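PDB 4ABY: DNA repair protein RECN from Deinococcus radiodurans, which probably takes part in recombinational repair of damaged DNA as an SMC-like ATPase, represented here by its head domain. Local coordinates for residues Asp115-Ser123 with Arg130-Leu141; Ala180-Ala191 with Val216-Gly227. All blocks are in the same frame, centred on the assembly; numbering follows the deposited sequence.

Contact 1: Asp115-Ser123 with Arg130-Leu141; sequences DSASRRLSS and RLSGEVVSVREL
S118 and R130 form an antiparallel hydrogen-bonded pair, made by two reciprocal backbone bonds: S118 N to R130 O at 2.9 Å and R130 N to S118 O at 3.0 Å. The side chains of this pair share one sheet face. There S118 OG meets the aliphatic start of the arginine, 3.3 Å from R130 CB, while the extended R130 chain leads on away from the strand. A third bond closes the pairing where the type I' turn L131-E134 begins. S132 N donates to S116 O over 2.8 Å, and S116 OG touches S132 CA.

The other face carries the non-hydrogen-bonded pair A117 and L131. A117 CB lies 4.2 Å from L131 CD2 and 3.9 Å from L141 CD1, so one methyl touches both the partner strand and the helix. R119 has CG anti to its N (chi1 -176°) and then bends at chi2 (66°), which carries its guanidinium to that helix: V138 CG1 sits over one face, 4.1 Å from R119 NH2, and L141 CD2 approaches obliquely. A hydrogen bond from R119 NH2 to G86 O helps fix the group's rotation.

This hairpin belongs to an antiparallel sheet. Strand 116-122 runs between 99-105 and 127-131, and helix 138-145 packs on the A117-L131 face, where W144 touches both residues.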
loop_
_atom_site.group_PDB
_atom_site.type_symbol
_atom_site.label_atom_id
_atom_site.label_comp_id
_atom_site.label_asym_id
_atom_site.label_seq_id
_atom_site.Cartn_x
_atom_site.Cartn_y
_atom_site.Cartn_z
ATOM N N ASP A 115 17.778 5.276 11.636
ATOM C CA ASP A 115 17.641 4.196 10.664
ATOM C C ASP A 115 17.620 4.704 9.229
ATOM O O ASP A 115 16.885 5.632 8.896
ATOM C CB ASP A 115 16.374 3.382 10.933
ATOM C CG ASP A 115 16.421 2.663 12.261
ATOM O OD1 ASP A 115 16.266 3.333 13.301
ATOM O OD2 ASP A 115 16.622 1.431 12.263
ATOM N N SER A 116 18.425 4.078 8.380
ATOM C CA SER A 116 18.449 4.411 6.966
ATOM C C SER A 116 18.428 3.147 6.111
ATOM O O SER A 116 18.765 2.058 6.574
ATOM C CB SER A 116 19.681 5.267 6.635
ATOM O OG SER A 116 20.893 4.567 6.880
ATOM N N ALA A 117 18.003 3.303 4.864
ATOM C CA ALA A 117 18.072 2.235 3.880
ATOM C C ALA A 117 18.469 2.882 2.565
ATOM O O ALA A 117 18.140 4.041 2.318
ATOM C CB ALA A 117 16.731 1.539 3.749
ATOM N N SER A 118 19.189 2.153 1.726
ATOM C CA SER A 118 19.580 2.707 0.441
ATOM C C SER A 118 19.585 1.658 -0.659
ATOM O O SER A 118 19.710 0.460 -0.399
ATOM C CB SER A 118 20.947 3.384 0.531
ATOM O OG SER A 118 21.990 2.456 0.305
ATOM N N ARG A 119 19.442 2.132 -1.890
ATOM C CA ARG A 119 19.478 1.280 -3.063
ATOM C C ARG A 119 20.281 2.000 -4.135
ATOM O O ARG A 119 19.953 3.123 -4.505
ATOM C CB ARG A 119 18.055 1.005 -3.547
ATOM C CG ARG A 119 17.950 0.048 -4.721
ATOM C CD ARG A 119 18.393 -1.353 -4.350
ATOM N NE ARG A 119 17.987 -2.318 -5.366
ATOM C CZ ARG A 119 16.800 -2.914 -5.386
ATOM N NH1 ARG A 119 15.907 -2.648 -4.441
ATOM N NH2 ARG A 119 16.503 -3.780 -6.345
ATOM N N ARG A 120 21.348 1.363 -4.610
ATOM C CA ARG A 120 22.192 1.935 -5.656
ATOM C C ARG A 120 22.128 1.075 -6.903
ATOM O O ARG A 120 22.357 -0.128 -6.844
ATOM C CB ARG A 120 23.646 2.030 -5.188
ATOM C CG ARG A 120 24.596 2.586 -6.237
ATOM C CD ARG A 120 26.041 2.588 -5.750
ATOM N NE ARG A 120 26.617 1.245 -5.738
ATOM C CZ ARG A 120 27.200 0.670 -6.789
ATOM N NH1 ARG A 120 27.290 1.324 -7.941
ATOM N NH2 ARG A 120 27.695 -0.558 -6.693
ATOM N N LEU A 121 21.810 1.689 -8.035
ATOM C CA LEU A 121 21.815 0.971 -9.298
ATOM C C LEU A 121 22.957 1.462 -10.165
ATOM O O LEU A 121 23.163 2.662 -10.312
ATOM C CB LEU A 121 20.490 1.145 -10.028
ATOM C CG LEU A 121 19.303 0.424 -9.401
ATOM C CD1 LEU A 121 18.092 0.577 -10.295
ATOM C CD2 LEU A 121 19.632 -1.041 -9.183
ATOM N N SER A 122 23.704 0.527 -10.733
ATOM C CA SER A 122 24.854 0.880 -11.543
ATOM C C SER A 122 24.606 0.526 -12.997
ATOM O O SER A 122 24.097 -0.548 -13.305
ATOM C CB SER A 122 26.101 0.164 -11.032
ATOM O OG SER A 122 27.216 0.446 -11.853
ATOM N N SER A 123 24.962 1.443 -13.890
ATOM C CA SER A 123 24.796 1.225 -15.322
ATOM C C SER A 123 25.672 0.070 -15.787
ATOM O O SER A 123 25.474 -0.477 -16.872
ATOM C CB SER A 123 25.144 2.495 -16.099
ATOM O OG SER A 123 25.062 2.276 -17.496
ATOM N N ARG A 130 21.630 -1.272 1.127
ATOM C CA ARG A 130 22.212 -1.004 2.438
ATOM C C ARG A 130 21.147 -0.792 3.498
ATOM O O ARG A 130 20.099 -0.201 3.239
ATOM C CB ARG A 130 23.135 0.216 2.403
ATOM C CG ARG A 130 24.372 0.057 1.544
ATOM C CD ARG A 130 25.498 0.974 2.002
ATOM N NE ARG A 130 26.635 0.918 1.087
ATOM C CZ ARG A 130 27.848 1.390 1.364
ATOM N NH1 ARG A 130 28.096 1.952 2.541
ATOM N NH2 ARG A 130 28.818 1.295 0.463
ATOM N N LEU A 131 21.424 -1.290 4.694
ATOM C CA LEU A 131 20.609 -0.988 5.859
ATOM C C LEU A 131 21.510 -0.313 6.876
ATOM O O LEU A 131 22.422 -0.935 7.417
ATOM C CB LEU A 131 20.011 -2.260 6.454
ATOM C CG LEU A 131 19.008 -3.028 5.601
ATOM C CD1 LEU A 131 18.637 -4.316 6.304
ATOM C CD2 LEU A 131 17.778 -2.178 5.333
ATOM N N SER A 132 21.263 0.968 7.118
ATOM C CA SER A 132 22.103 1.752 8.012
ATOM C C SER A 132 23.581 1.574 7.680
ATOM O O SER A 132 24.365 1.136 8.519
ATOM C CB SER A 132 21.835 1.384 9.472
ATOM O OG SER A 132 20.480 1.614 9.817
ATOM N N GLY A 133 23.949 1.909 6.448
ATOM C CA GLY A 133 25.343 1.927 6.040
ATOM C C GLY A 133 25.989 0.569 5.841
ATOM O O GLY A 133 27.182 0.485 5.539
ATOM N N GLU A 134 25.206 -0.493 6.010
ATOM C CA GLU A 134 25.720 -1.849 5.854
ATOM C C GLU A 134 25.253 -2.489 4.551
ATOM O O GLU A 134 24.051 -2.570 4.290
ATOM C CB GLU A 134 25.298 -2.717 7.038
ATOM C CG GLU A 134 25.774 -4.156 6.940
ATOM C CD GLU A 134 25.347 -5.000 8.124
ATOM O OE1 GLU A 134 24.625 -4.483 9.004
ATOM O OE2 GLU A 134 25.737 -6.185 8.173
ATOM N N VAL A 135 26.203 -2.944 3.736
ATOM C CA VAL A 135 25.857 -3.653 2.508
ATOM C C VAL A 135 25.171 -4.962 2.873
ATOM O O VAL A 135 25.756 -5.841 3.511
ATOM C CB VAL A 135 27.080 -3.943 1.624
ATOM C CG1 VAL A 135 26.736 -4.959 0.555
ATOM C CG2 VAL A 135 27.576 -2.658 0.986
ATOM N N VAL A 136 23.873 -5.053 2.598
ATOM C CA VAL A 136 23.070 -6.244 2.832
ATOM C C VAL A 136 22.532 -6.733 1.542
ATOM O O VAL A 136 22.773 -6.135 0.534
ATOM C CB VAL A 136 21.871 -6.028 3.716
ATOM C CG1 VAL A 136 22.222 -5.350 4.931
ATOM C CG2 VAL A 136 20.870 -5.291 3.022
ATOM N N SER A 137 21.830 -7.854 1.581
ATOM C CA SER A 137 21.153 -8.387 0.396
ATOM C C SER A 137 19.805 -7.727 0.115
ATOM O O SER A 137 19.159 -7.199 1.020
ATOM C CB SER A 137 20.958 -9.890 0.568
ATOM O OG SER A 137 20.017 -10.151 1.593
ATOM N N VAL A 138 19.379 -7.766 -1.143
ATOM C CA VAL A 138 18.093 -7.192 -1.520
ATOM C C VAL A 138 16.934 -7.839 -0.755
ATOM O O VAL A 138 15.982 -7.164 -0.368
ATOM C CB VAL A 138 17.846 -7.312 -3.027
ATOM C CG1 VAL A 138 16.517 -6.678 -3.394
ATOM C CG2 VAL A 138 18.981 -6.656 -3.790
ATOM N N ARG A 139 17.023 -9.144 -0.532
ATOM C CA ARG A 139 15.995 -9.862 0.211
ATOM C C ARG A 139 15.823 -9.288 1.623
ATOM O O ARG A 139 14.709 -9.213 2.142
ATOM C CB ARG A 139 16.341 -11.353 0.265
ATOM C CG ARG A 139 15.152 -12.290 0.425
ATOM C CD ARG A 139 15.130 -12.901 1.812
ATOM N NE ARG A 139 16.452 -13.376 2.208
ATOM C CZ ARG A 139 16.862 -13.485 3.469
ATOM N NH1 ARG A 139 16.050 -13.148 4.464
ATOM N NH2 ARG A 139 18.084 -13.925 3.738
ATOM N N GLU A 140 16.931 -8.875 2.235
ATOM C CA GLU A 140 16.906 -8.307 3.583
ATOM C C GLU A 140 16.402 -6.870 3.580
ATOM O O GLU A 140 15.762 -6.424 4.535
ATOM C CB GLU A 140 18.291 -8.376 4.222
ATOM C CG GLU A 140 18.863 -9.778 4.270
ATOM C CD GLU A 140 20.208 -9.838 4.954
ATOM O OE1 GLU A 140 20.272 -9.602 6.179
ATOM O OE2 GLU A 140 21.204 -10.126 4.262
ATOM N N LEU A 141 16.705 -6.146 2.505
ATOM C CA LEU A 141 16.176 -4.804 2.316
ATOM C C LEU A 141 14.661 -4.881 2.246
ATOM O O LEU A 141 13.961 -4.062 2.835
ATOM C CB LEU A 141 16.729 -4.190 1.027
ATOM C CG LEU A 141 16.298 -2.770 0.651
ATOM C CD1 LEU A 141 16.653 -1.787 1.750
ATOM C CD2 LEU A 141 16.940 -2.358 -0.656
#

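Contact 2: Ala180-Ala191 with Val216-Gly227; sequences AYAAAHAAWREA and VDALHAELLKVG
W188 and L223 interlock as reciprocal knobs into holes, the signature of a coiled coil. The axes of segments 180-191 and 216-227 run nearly antiparallel, 160° between directions and 8.8 Å apart at closest approach, consistent with the root of the coiled-coil arm of an SMC-like protein. W188 fits among V216, L219, H220 and L223; L223 fits among Y181, A184, H185 and W188.

L223 divides its methyls between two aromatic residues. L223 CD2 lies 3.3 Å from W188 CE3, while L223 CD1 meets the phenol obliquely, 3.4 Å from Y181 CE1, and also lies against H185 CA. H220 CD2, 3.6 Å from W188 CZ2, is on the same side of the indole plane as L223 CD2, both offset toward the rim; the imidazole and indole are oblique, with planes at 59°. With W188 CG anti to the backbone N (chi1 170°), the indole lies beside H220 along the flank of the partner helix, and V216 O lies at its edge, in plane.

Packing continues toward both ends. A191 CB rests 3.4 Å from L219 CD1 and also meets V216 CG2. Toward the other end, V226 CG1 packs on the backbone of helix 180-191, 3.5 Å from Y181 N, and Y181 CD1 lies against the bare G227 CA.

Outside the helix-helix seam, further contacts probably help hold the aromatic groups. R189 NH1 sits above the indole face opposite L223, at 3.4 Å from the plane. P269 touches both Y181 and L223, and the phenol's far end is tied down by a hydrogen bond from Y181 OH to A270 O.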
loop_
_atom_site.group_PDB
_atom_site.type_symbol
_atom_site.label_atom_id
_atom_site.label_comp_id
_atom_site.label_asym_id
_atom_site.label_seq_id
_atom_site.Cartn_x
_atom_site.Cartn_y
_atom_site.Cartn_z
ATOM N N ALA A 180 -7.930 -21.293 18.503
ATOM C CA ALA A 180 -8.432 -22.608 18.866
ATOM C C ALA A 180 -7.933 -23.641 17.869
ATOM O O ALA A 180 -7.539 -24.742 18.249
ATOM C CB ALA A 180 -9.941 -22.599 18.916
ATOM N N TYR A 181 -7.947 -23.281 16.589
ATOM C CA TYR A 181 -7.418 -24.163 15.561
ATOM C C TYR A 181 -5.920 -24.343 15.736
ATOM O O TYR A 181 -5.425 -25.465 15.782
ATOM C CB TYR A 181 -7.698 -23.626 14.156
ATOM C CG TYR A 181 -7.202 -24.569 13.083
ATOM C CD1 TYR A 181 -7.988 -25.626 12.648
ATOM C CD2 TYR A 181 -5.939 -24.427 12.536
ATOM C CE1 TYR A 181 -7.537 -26.503 11.689
ATOM C CE2 TYR A 181 -5.478 -25.302 11.573
ATOM C CZ TYR A 181 -6.285 -26.338 11.155
ATOM O OH TYR A 181 -5.835 -27.214 10.198
ATOM N N ALA A 182 -5.204 -23.229 15.824
ATOM C CA ALA A 182 -3.750 -23.247 15.934
ATOM C C ALA A 182 -3.278 -24.203 17.023
ATOM O O ALA A 182 -2.343 -24.980 16.821
ATOM C CB ALA A 182 -3.229 -21.853 16.197
ATOM N N ALA A 183 -3.930 -24.136 18.179
ATOM C CA ALA A 183 -3.588 -24.998 19.298
ATOM C C ALA A 183 -3.830 -26.457 18.938
ATOM O O ALA A 183 -2.960 -27.307 19.131
ATOM C CB ALA A 183 -4.391 -24.613 20.519
ATOM N N ALA A 184 -5.020 -26.737 18.413
ATOM C CA ALA A 184 -5.376 -28.084 17.989
ATOM C C ALA A 184 -4.379 -28.622 16.963
ATOM O O ALA A 184 -3.899 -29.748 17.078
ATOM C CB ALA A 184 -6.782 -28.101 17.427
ATOM N N HIS A 185 -4.068 -27.806 15.963
ATOM C CA HIS A 185 -3.136 -28.202 14.922
ATOM C C HIS A 185 -1.761 -28.514 15.498
ATOM O O HIS A 185 -1.118 -29.481 15.093
ATOM C CB HIS A 185 -3.021 -27.107 13.864
ATOM C CG HIS A 185 -2.052 -27.426 12.771
ATOM N ND1 HIS A 185 -2.450 -27.888 11.536
ATOM C CD2 HIS A 185 -0.700 -27.354 12.729
ATOM C CE1 HIS A 185 -1.385 -28.086 10.779
ATOM N NE2 HIS A 185 -0.312 -27.770 11.479
ATOM N N ALA A 186 -1.308 -27.693 16.440
ATOM C CA ALA A 186 0.007 -27.882 17.048
ATOM C C ALA A 186 0.072 -29.178 17.850
ATOM O O ALA A 186 1.045 -29.927 17.763
ATOM C CB ALA A 186 0.359 -26.700 17.930
ATOM N N ALA A 187 -0.973 -29.430 18.633
ATOM C CA ALA A 187 -1.055 -30.634 19.448
ATOM C C ALA A 187 -1.085 -31.888 18.578
ATOM O O ALA A 187 -0.499 -32.914 18.923
ATOM C CB ALA A 187 -2.283 -30.578 20.337
ATOM N N TRP A 188 -1.775 -31.794 17.448
ATOM C CA TRP A 188 -1.858 -32.899 16.511
ATOM C C TRP A 188 -0.510 -33.200 15.864
ATOM O O TRP A 188 -0.211 -34.355 15.566
ATOM C CB TRP A 188 -2.911 -32.611 15.442
ATOM C CG TRP A 188 -2.906 -33.593 14.308
ATOM C CD1 TRP A 188 -3.204 -34.923 14.372
ATOM C CD2 TRP A 188 -2.600 -33.316 12.937
ATOM N NE1 TRP A 188 -3.094 -35.493 13.127
ATOM C CE2 TRP A 188 -2.727 -34.527 12.229
ATOM C CE3 TRP A 188 -2.224 -32.166 12.242
ATOM C CZ2 TRP A 188 -2.495 -34.615 10.860
ATOM C CZ3 TRP A 188 -1.994 -32.256 10.885
ATOM C CH2 TRP A 188 -2.128 -33.471 10.208
ATOM N N ARG A 189 0.302 -32.169 15.646
ATOM C CA ARG A 189 1.629 -32.365 15.067
ATOM C C ARG A 189 2.574 -33.086 16.030
ATOM O O ARG A 189 3.456 -33.827 15.600
ATOM C CB ARG A 189 2.242 -31.035 14.626
ATOM C CG ARG A 189 1.498 -30.338 13.501
ATOM C CD ARG A 189 1.204 -31.291 12.363
ATOM N NE ARG A 189 2.411 -31.897 11.812
ATOM C CZ ARG A 189 2.407 -32.954 11.003
ATOM N NH1 ARG A 189 1.259 -33.524 10.658
ATOM N NH2 ARG A 189 3.550 -33.446 10.543
ATOM N N GLU A 190 2.393 -32.860 17.330
ATOM C CA GLU A 190 3.161 -33.580 18.345
ATOM C C GLU A 190 2.864 -35.070 18.261
ATOM O O GLU A 190 3.775 -35.899 18.273
ATOM C CB GLU A 190 2.818 -33.089 19.755
ATOM C CG GLU A 190 3.482 -31.790 20.174
ATOM C CD GLU A 190 3.155 -31.417 21.613
ATOM O OE1 GLU A 190 3.802 -31.967 22.530
ATOM O OE2 GLU A 190 2.250 -30.578 21.827
ATOM N N ALA A 191 1.581 -35.402 18.187
ATOM C CA ALA A 191 1.160 -36.790 18.105
ATOM C C ALA A 191 1.720 -37.455 16.858
ATOM O O ALA A 191 2.171 -38.598 16.908
ATOM C CB ALA A 191 -0.345 -36.884 18.119
ATOM N N VAL A 216 -3.275 -39.864 18.122
ATOM C CA VAL A 216 -3.169 -39.049 16.917
ATOM C C VAL A 216 -4.488 -39.007 16.139
ATOM O O VAL A 216 -4.789 -38.026 15.466
ATOM C CB VAL A 216 -2.015 -39.531 16.001
ATOM C CG1 VAL A 216 -2.414 -40.780 15.240
ATOM C CG2 VAL A 216 -1.605 -38.436 15.038
ATOM N N ASP A 217 -5.281 -40.065 16.246
ATOM C CA ASP A 217 -6.551 -40.116 15.541
ATOM C C ASP A 217 -7.600 -39.273 16.259
ATOM O O ASP A 217 -8.464 -38.669 15.623
ATOM C CB ASP A 217 -7.023 -41.563 15.381
ATOM C CG ASP A 217 -6.131 -42.368 14.449
ATOM O OD1 ASP A 217 -5.325 -41.757 13.717
ATOM O OD2 ASP A 217 -6.236 -43.611 14.443
ATOM N N ALA A 218 -7.518 -39.226 17.583
ATOM C CA ALA A 218 -8.438 -38.415 18.372
ATOM C C ALA A 218 -8.146 -36.938 18.155
ATOM O O ALA A 218 -9.062 -36.121 18.029
ATOM C CB ALA A 218 -8.324 -38.760 19.845
ATOM N N LEU A 219 -6.860 -36.604 18.118
ATOM C CA LEU A 219 -6.428 -35.230 17.914
ATOM C C LEU A 219 -6.815 -34.735 16.520
ATOM O O LEU A 219 -7.176 -33.569 16.341
ATOM C CB LEU A 219 -4.918 -35.106 18.144
ATOM C CG LEU A 219 -4.438 -35.194 19.600
ATOM C CD1 LEU A 219 -2.935 -35.412 19.684
ATOM C CD2 LEU A 219 -4.840 -33.954 20.385
ATOM N N HIS A 220 -6.747 -35.629 15.538
ATOM C CA HIS A 220 -7.114 -35.288 14.171
ATOM C C HIS A 220 -8.611 -35.040 14.063
ATOM O O HIS A 220 -9.064 -34.280 13.205
ATOM C CB HIS A 220 -6.708 -36.406 13.217
ATOM C CG HIS A 220 -6.878 -36.056 11.773
ATOM N ND1 HIS A 220 -8.018 -36.361 11.061
ATOM C CD2 HIS A 220 -6.050 -35.425 10.907
ATOM C CE1 HIS A 220 -7.886 -35.929 9.818
ATOM N NE2 HIS A 220 -6.700 -35.361 9.698
ATOM N N ALA A 221 -9.375 -35.693 14.931
ATOM C CA ALA A 221 -10.815 -35.490 14.991
ATOM C C ALA A 221 -11.122 -34.102 15.545
ATOM O O ALA A 221 -11.972 -33.392 15.017
ATOM C CB ALA A 221 -11.459 -36.559 15.844
ATOM N N GLU A 222 -10.425 -33.721 16.611
ATOM C CA GLU A 222 -10.527 -32.371 17.145
ATOM C C GLU A 222 -10.139 -31.356 16.084
ATOM O O GLU A 222 -10.841 -30.369 15.870
ATOM C CB GLU A 222 -9.612 -32.205 18.355
ATOM C CG GLU A 222 -10.312 -32.360 19.684
ATOM C CD GLU A 222 -11.304 -31.245 19.953
ATOM O OE1 GLU A 222 -10.857 -30.100 20.192
ATOM O OE2 GLU A 222 -12.529 -31.514 19.923
ATOM N N LEU A 223 -9.012 -31.608 15.426
ATOM C CA LEU A 223 -8.490 -30.709 14.403
ATOM C C LEU A 223 -9.524 -30.390 13.333
ATOM O O LEU A 223 -9.677 -29.239 12.938
ATOM C CB LEU A 223 -7.248 -31.309 13.753
ATOM C CG LEU A 223 -6.575 -30.387 12.744
ATOM C CD1 LEU A 223 -6.164 -29.099 13.423
ATOM C CD2 LEU A 223 -5.380 -31.072 12.123
ATOM N N LEU A 224 -10.225 -31.414 12.855
ATOM C CA LEU A 224 -11.267 -31.213 11.854
ATOM C C LEU A 224 -12.478 -30.546 12.484
ATOM O O LEU A 224 -13.091 -29.664 11.890
ATOM C CB LEU A 224 -11.669 -32.540 11.211
ATOM C CG LEU A 224 -10.534 -33.292 10.519
ATOM C CD1 LEU A 224 -11.081 -34.434 9.689
ATOM C CD2 LEU A 224 -9.735 -32.339 9.647
ATOM N N LYS A 225 -12.811 -30.971 13.695
ATOM C CA LYS A 225 -13.955 -30.432 14.423
ATOM C C LYS A 225 -13.782 -28.933 14.634
ATOM O O LYS A 225 -14.637 -28.129 14.260
ATOM C CB LYS A 225 -14.091 -31.145 15.771
ATOM C CG LYS A 225 -15.325 -30.777 16.576
ATOM C CD LYS A 225 -15.290 -31.445 17.946
ATOM C CE LYS A 225 -16.548 -31.157 18.753
ATOM N NZ LYS A 225 -16.684 -29.718 19.103
ATOM N N VAL A 226 -12.657 -28.573 15.242
ATOM C CA VAL A 226 -12.301 -27.185 15.482
ATOM C C VAL A 226 -12.129 -26.446 14.159
ATOM O O VAL A 226 -12.582 -25.313 14.008
ATOM C CB VAL A 226 -10.990 -27.096 16.285
ATOM C CG1 VAL A 226 -10.560 -25.648 16.461
ATOM C CG2 VAL A 226 -11.152 -27.777 17.629
ATOM N N GLY A 227 -11.472 -27.097 13.204
ATOM C CA GLY A 227 -11.214 -26.498 11.911
ATOM C C GLY A 227 -12.499 -26.052 11.251
ATOM O O GLY A 227 -12.543 -25.013 10.589
#

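Overall arrangement
Contact 1 closes before contact 2 opens along the chain, and the two stay apart: their centres are 43 Å from one another and their nearest atoms about 23 Å. Contact 1 belongs to the globular body, its centre 21 Å from that of the chain, whereas contact 2 lies on the projecting helical pair, 36 Å out. One is registered by backbone bonds; the other has no hydrogen bond between its segments. Neither lies at the predicted ATP site, the P-loop residues G67-S74. Contact 1 does reach the helix leaving that loop, 69-83, through a weak hydrogen bond from R119 NH1 to L82 O near the helix's far end.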